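Local coordinates for extracellular protein containing a SCP domain (Bacillus anthracis, PDB 4IFA) that is of unknown function but is probably secreted and carries a C-terminal SCP (CAP-family) domain behind a CAP-associated N-terminal region, at residues A[263-273]-A[286-294]. Numbering follows the deposited sequence.
Sequences FSHDSPTLGTL and LAGENIAAQ
With CG of Glu-289 anti to the backbone N (chi1 172°) and the chain extended, the carboxylate reaches from the strand to His-265, whose CG lies beside its own backbone N (chi1 -68°). ND1 of His-265 donates to OE1 of Glu-289 at 2.7 Å, with an N-H...O angle of 165°. The acceptor lies close to the imidazole plane and offers its anti lone pair, and ring and carboxylate are nearly coplanar. OE2 of Glu-289 forms a salt bridge with Arg-276, which also binds the carbonyl O of His-265. Strand 286-293 is an outermost strand of the SCP domain's mixed sheet, and the alternate side chains of Ala-287, Glu-289, Ile-291 and Ala-293 face the loop between helices 244-260 and 273-279. By sequence pattern, His-265 and Glu-289 match two members of the His/Glu tetrad lining the central cleft of CAP-family proteins, although no activity is established. Farther along the strand, CD1 of Ile-291 sits over one face of the Phe-263 ring, a CH-pi contact 3.8 Å from the centroid, while CE1 of Phe-263 approaches CB of Ala-293 at 3.8 Å. In the other direction, CD2 of Leu-273 rests on CB of Ala-287, also at 3.8 Å.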
ATOM      1  N   PHE A 263     -18.748  -1.151 -11.938  1.00 25.62           N
ATOM      2  CA  PHE A 263     -17.377  -0.695 -11.810  1.00 23.80           C
ATOM      3  C   PHE A 263     -17.078   0.046 -13.096  1.00 23.91           C
ATOM      4  O   PHE A 263     -16.881  -0.567 -14.152  1.00 25.78           O
ATOM      5  CB  PHE A 263     -16.418  -1.862 -11.572  1.00 23.86           C
ATOM      6  CG  PHE A 263     -14.975  -1.423 -11.365  1.00 22.89           C
ATOM      7  CD1 PHE A 263     -14.512  -1.174 -10.101  1.00 24.92           C
ATOM      8  CD2 PHE A 263     -14.129  -1.266 -12.439  1.00 25.73           C
ATOM      9  CE1 PHE A 263     -13.181  -0.789  -9.912  1.00 25.56           C
ATOM     10  CE2 PHE A 263     -12.790  -0.873 -12.245  1.00 25.85           C
ATOM     11  CZ  PHE A 263     -12.360  -0.639 -10.981  1.00 23.27           C
ATOM     12  N   SER A 264     -17.073   1.378 -13.004  1.00 23.64           N
ATOM     13  CA  SER A 264     -16.874   2.245 -14.166  1.00 24.43           C
ATOM     14  C   SER A 264     -16.582   3.656 -13.715  1.00 25.25           C
ATOM     15  O   SER A 264     -16.908   4.042 -12.612  1.00 23.52           O
ATOM     16  CB  SER A 264     -18.187   2.312 -14.983  1.00 26.53           C
ATOM     17  OG  SER A 264     -18.064   3.046 -16.205  1.00 27.58           O
ATOM     18  N   HIS A 265     -15.988   4.421 -14.611  1.00 24.96           N
ATOM     19  CA  HIS A 265     -15.830   5.859 -14.401  1.00 24.35           C
ATOM     20  C   HIS A 265     -17.169   6.589 -14.489  1.00 26.35           C
ATOM     21  O   HIS A 265     -17.330   7.704 -13.988  1.00 26.96           O
ATOM     22  CB  HIS A 265     -14.908   6.458 -15.473  1.00 24.21           C
ATOM     23  CG  HIS A 265     -13.488   6.015 -15.367  1.00 24.98           C
ATOM     24  ND1 HIS A 265     -12.697   6.301 -14.271  1.00 24.27           N
ATOM     25  CD2 HIS A 265     -12.696   5.372 -16.252  1.00 25.61           C
ATOM     26  CE1 HIS A 265     -11.480   5.816 -14.488  1.00 25.65           C
ATOM     27  NE2 HIS A 265     -11.449   5.275 -15.695  1.00 27.32           N
ATOM     28  N   ASP A 266     -18.123   5.999 -15.209  1.00 27.18           N
ATOM     29  CA  ASP A 266     -19.427   6.612 -15.393  1.00 29.25           C
ATOM     30  C   ASP A 266     -20.460   5.952 -14.496  1.00 27.43           C
ATOM     31  O   ASP A 266     -20.648   4.730 -14.560  1.00 28.28           O
ATOM     32  CB  ASP A 266     -19.843   6.459 -16.845  1.00 30.38           C
ATOM     33  CG  ASP A 266     -19.010   7.298 -17.787  1.00 37.19           C
ATOM     34  OD1 ASP A 266     -18.462   8.344 -17.353  1.00 42.63           O
ATOM     35  OD2 ASP A 266     -18.911   6.903 -18.966  1.00 44.54           O
ATOM     36  N   SER A 267     -21.130   6.759 -13.685  1.00 26.35           N
ATOM     37  CA  SER A 267     -22.224   6.291 -12.834  1.00 27.29           C
ATOM     38  C   SER A 267     -23.525   6.261 -13.625  1.00 28.43           C
ATOM     39  O   SER A 267     -23.925   7.289 -14.164  1.00 29.98           O
ATOM     40  CB  SER A 267     -22.411   7.192 -11.630  1.00 26.84           C
ATOM     41  OG  SER A 267     -23.629   6.879 -10.986  1.00 27.89           O
ATOM     42  N   PRO A 268     -24.241   5.119 -13.631  1.00 28.71           N
ATOM     43  CA  PRO A 268     -25.498   5.063 -14.358  1.00 31.12           C
ATOM     44  C   PRO A 268     -26.473   6.153 -13.903  1.00 32.53           C
ATOM     45  O   PRO A 268     -27.266   6.646 -14.725  1.00 36.66           O
ATOM     46  CB  PRO A 268     -26.019   3.644 -14.041  1.00 30.02           C
ATOM     47  CG  PRO A 268     -24.784   2.844 -13.800  1.00 29.24           C
ATOM     48  CD  PRO A 268     -23.861   3.797 -13.098  1.00 28.41           C
ATOM     49  N   THR A 269     -26.439   6.527 -12.621  1.00 32.06           N
ATOM     50  CA  THR A 269     -27.379   7.545 -12.097  1.00 33.70           C
ATOM     51  C   THR A 269     -26.788   8.930 -11.780  1.00 33.33           C
ATOM     52  O   THR A 269     -27.519   9.934 -11.788  1.00 35.10           O
ATOM     53  CB  THR A 269     -28.040   7.068 -10.797  1.00 33.89           C
ATOM     54  OG1 THR A 269     -27.060   6.871  -9.774  1.00 34.55           O
ATOM     55  CG2 THR A 269     -28.839   5.764 -11.038  1.00 34.33           C
ATOM     56  N   LEU A 270     -25.488   9.004 -11.518  1.00 31.78           N
ATOM     57  CA  LEU A 270     -24.843  10.260 -11.101  1.00 31.71           C
ATOM     58  C   LEU A 270     -23.845  10.875 -12.084  1.00 31.66           C
ATOM     59  O   LEU A 270     -23.231  11.912 -11.776  1.00 32.13           O
ATOM     60  CB  LEU A 270     -24.213  10.088  -9.727  1.00 31.14           C
ATOM     61  CG  LEU A 270     -25.231   9.813  -8.616  1.00 33.39           C
ATOM     62  CD1 LEU A 270     -24.606   9.121  -7.393  1.00 33.17           C
ATOM     63  CD2 LEU A 270     -25.999  11.064  -8.213  1.00 37.36           C
ATOM     64  N   GLY A 271     -23.675  10.252 -13.246  1.00 30.15           N
ATOM     65  CA  GLY A 271     -22.875  10.803 -14.333  1.00 30.96           C
ATOM     66  C   GLY A 271     -21.378  10.548 -14.365  1.00 28.39           C
ATOM     67  O   GLY A 271     -20.884   9.578 -13.798  1.00 27.76           O
ATOM     68  N   THR A 272     -20.666  11.428 -15.068  1.00 28.27           N
ATOM     69  CA  THR A 272     -19.252  11.362 -15.306  1.00 27.72           C
ATOM     70  C   THR A 272     -18.476  11.930 -14.137  1.00 25.76           C
ATOM     71  O   THR A 272     -19.037  12.498 -13.180  1.00 25.95           O
ATOM     72  CB  THR A 272     -18.891  12.252 -16.530  1.00 29.12           C
ATOM     73  OG1 THR A 272     -19.261  13.607 -16.237  1.00 30.46           O
ATOM     74  CG2 THR A 272     -19.670  11.795 -17.812  1.00 30.93           C
ATOM     75  N   LEU A 273     -17.170  11.711 -14.176  1.00 25.79           N
ATOM     76  CA  LEU A 273     -16.271  12.331 -13.172  1.00 23.91           C
ATOM     77  C   LEU A 273     -16.553  13.859 -13.056  1.00 26.01           C
ATOM     78  O   LEU A 273     -16.712  14.409 -11.977  1.00 26.00           O
ATOM     79  CB  LEU A 273     -14.806  12.063 -13.535  1.00 24.47           C
ATOM     80  CG  LEU A 273     -13.803  12.775 -12.636  1.00 22.26           C
ATOM     81  CD1 LEU A 273     -13.869  12.307 -11.187  1.00 24.08           C
ATOM     82  CD2 LEU A 273     -12.414  12.575 -13.272  1.00 24.76           C
ATOM     83  N   LEU A 286      -8.490  20.640 -14.750  1.00 28.00           N
ATOM     84  CA  LEU A 286      -8.332  19.286 -15.300  1.00 27.31           C
ATOM     85  C   LEU A 286      -8.579  18.268 -14.187  1.00 25.81           C
ATOM     86  O   LEU A 286      -8.291  18.552 -13.009  1.00 24.22           O
ATOM     87  CB  LEU A 286      -6.905  19.093 -15.795  1.00 27.57           C
ATOM     88  CG  LEU A 286      -6.657  17.898 -16.697  1.00 30.00           C
ATOM     89  CD1 LEU A 286      -7.246  18.208 -18.083  1.00 33.05           C
ATOM     90  CD2 LEU A 286      -5.176  17.569 -16.820  1.00 31.17           C
ATOM     91  N   ALA A 287      -9.074  17.080 -14.553  1.00 25.05           N
ATOM     92  CA  ALA A 287      -9.355  16.014 -13.600  1.00 23.77           C
ATOM     93  C   ALA A 287      -9.035  14.654 -14.204  1.00 23.71           C
ATOM     94  O   ALA A 287      -9.052  14.472 -15.431  1.00 27.00           O
ATOM     95  CB  ALA A 287     -10.792  16.034 -13.142  1.00 24.73           C
ATOM     96  N   GLY A 288      -8.732  13.720 -13.327  1.00 22.11           N
ATOM     97  CA  GLY A 288      -8.498  12.318 -13.705  1.00 21.09           C
ATOM     98  C   GLY A 288      -8.922  11.404 -12.576  1.00 21.31           C
ATOM     99  O   GLY A 288      -9.034  11.830 -11.442  1.00 20.69           O
ATOM    100  N   GLU A 289      -9.166  10.137 -12.901  1.00 20.37           N
ATOM    101  CA  GLU A 289      -9.622   9.174 -11.900  1.00 19.21           C
ATOM    102  C   GLU A 289      -9.003   7.804 -12.062  1.00 19.27           C
ATOM    103  O   GLU A 289      -8.924   7.307 -13.171  1.00 20.16           O
ATOM    104  CB  GLU A 289     -11.134   9.004 -12.003  1.00 21.29           C
ATOM    105  CG  GLU A 289     -11.759   7.894 -11.149  1.00 20.07           C
ATOM    106  CD  GLU A 289     -13.271   7.982 -11.192  1.00 23.33           C
ATOM    107  OE1 GLU A 289     -13.881   7.436 -12.149  1.00 24.04           O
ATOM    108  OE2 GLU A 289     -13.822   8.625 -10.286  1.00 21.77           O
ATOM    109  N   ASN A 290      -8.622   7.201 -10.926  1.00 18.17           N
ATOM    110  CA  ASN A 290      -8.273   5.793 -10.887  1.00 18.52           C
ATOM    111  C   ASN A 290      -9.255   5.112  -9.928  1.00 18.55           C
ATOM    112  O   ASN A 290      -9.477   5.597  -8.833  1.00 18.02           O
ATOM    113  CB  ASN A 290      -6.845   5.530 -10.371  1.00 18.48           C
ATOM    114  CG  ASN A 290      -5.785   5.917 -11.347  1.00 18.01           C
ATOM    115  OD1 ASN A 290      -6.020   5.971 -12.554  1.00 19.01           O
ATOM    116  ND2 ASN A 290      -4.552   6.133 -10.843  1.00 18.22           N
ATOM    117  N   ILE A 291      -9.772   3.962 -10.340  1.00 18.22           N
ATOM    118  CA  ILE A 291     -10.669   3.142  -9.533  1.00 18.00           C
ATOM    119  C   ILE A 291     -10.112   1.726  -9.391  1.00 17.57           C
ATOM    120  O   ILE A 291      -9.403   1.216 -10.259  1.00 18.87           O
ATOM    121  CB  ILE A 291     -12.151   3.114 -10.072  1.00 18.19           C
ATOM    122  CG1 ILE A 291     -12.186   2.811 -11.560  1.00 20.57           C
ATOM    123  CG2 ILE A 291     -12.847   4.449  -9.745  1.00 20.70           C
ATOM    124  CD1 ILE A 291     -13.639   2.637 -12.114  1.00 23.03           C
ATOM    125  N   ALA A 292     -10.398   1.119  -8.232  1.00 18.46           N
ATOM    126  CA  ALA A 292     -10.002  -0.251  -7.926  1.00 18.51           C
ATOM    127  C   ALA A 292     -11.015  -0.882  -7.008  1.00 19.87           C
ATOM    128  O   ALA A 292     -11.660  -0.206  -6.214  1.00 19.28           O
ATOM    129  CB  ALA A 292      -8.650  -0.256  -7.206  1.00 19.77           C
ATOM    130  N   ALA A 293     -11.162  -2.190  -7.122  1.00 19.63           N
ATOM    131  CA  ALA A 293     -12.053  -2.930  -6.240  1.00 21.02           C
ATOM    132  C   ALA A 293     -11.479  -4.290  -5.852  1.00 21.18           C
ATOM    133  O   ALA A 293     -10.921  -5.012  -6.661  1.00 21.84           O
ATOM    134  CB  ALA A 293     -13.431  -3.147  -6.900  1.00 21.04           C
ATOM    135  N   GLN A 294     -11.675  -4.616  -4.578  1.00 21.24           N
ATOM    136  CA  GLN A 294     -11.386  -5.933  -3.992  1.00 22.16           C
ATOM    137  C   GLN A 294      -9.974  -6.205  -3.514  1.00 21.21           C
ATOM    138  O   GLN A 294      -9.733  -7.208  -2.846  1.00 23.78           O
ATOM    139  CB  GLN A 294     -11.918  -7.104  -4.843  1.00 24.10           C
ATOM    140  CG  GLN A 294     -13.417  -6.957  -5.212  1.00 27.22           C
ATOM    141  CD  GLN A 294     -14.305  -6.748  -3.992  1.00 30.13           C
ATOM    142  OE1 GLN A 294     -14.017  -7.266  -2.911  1.00 34.30           O
ATOM    143  NE2 GLN A 294     -15.418  -6.043  -4.175  1.00 34.52           N
TER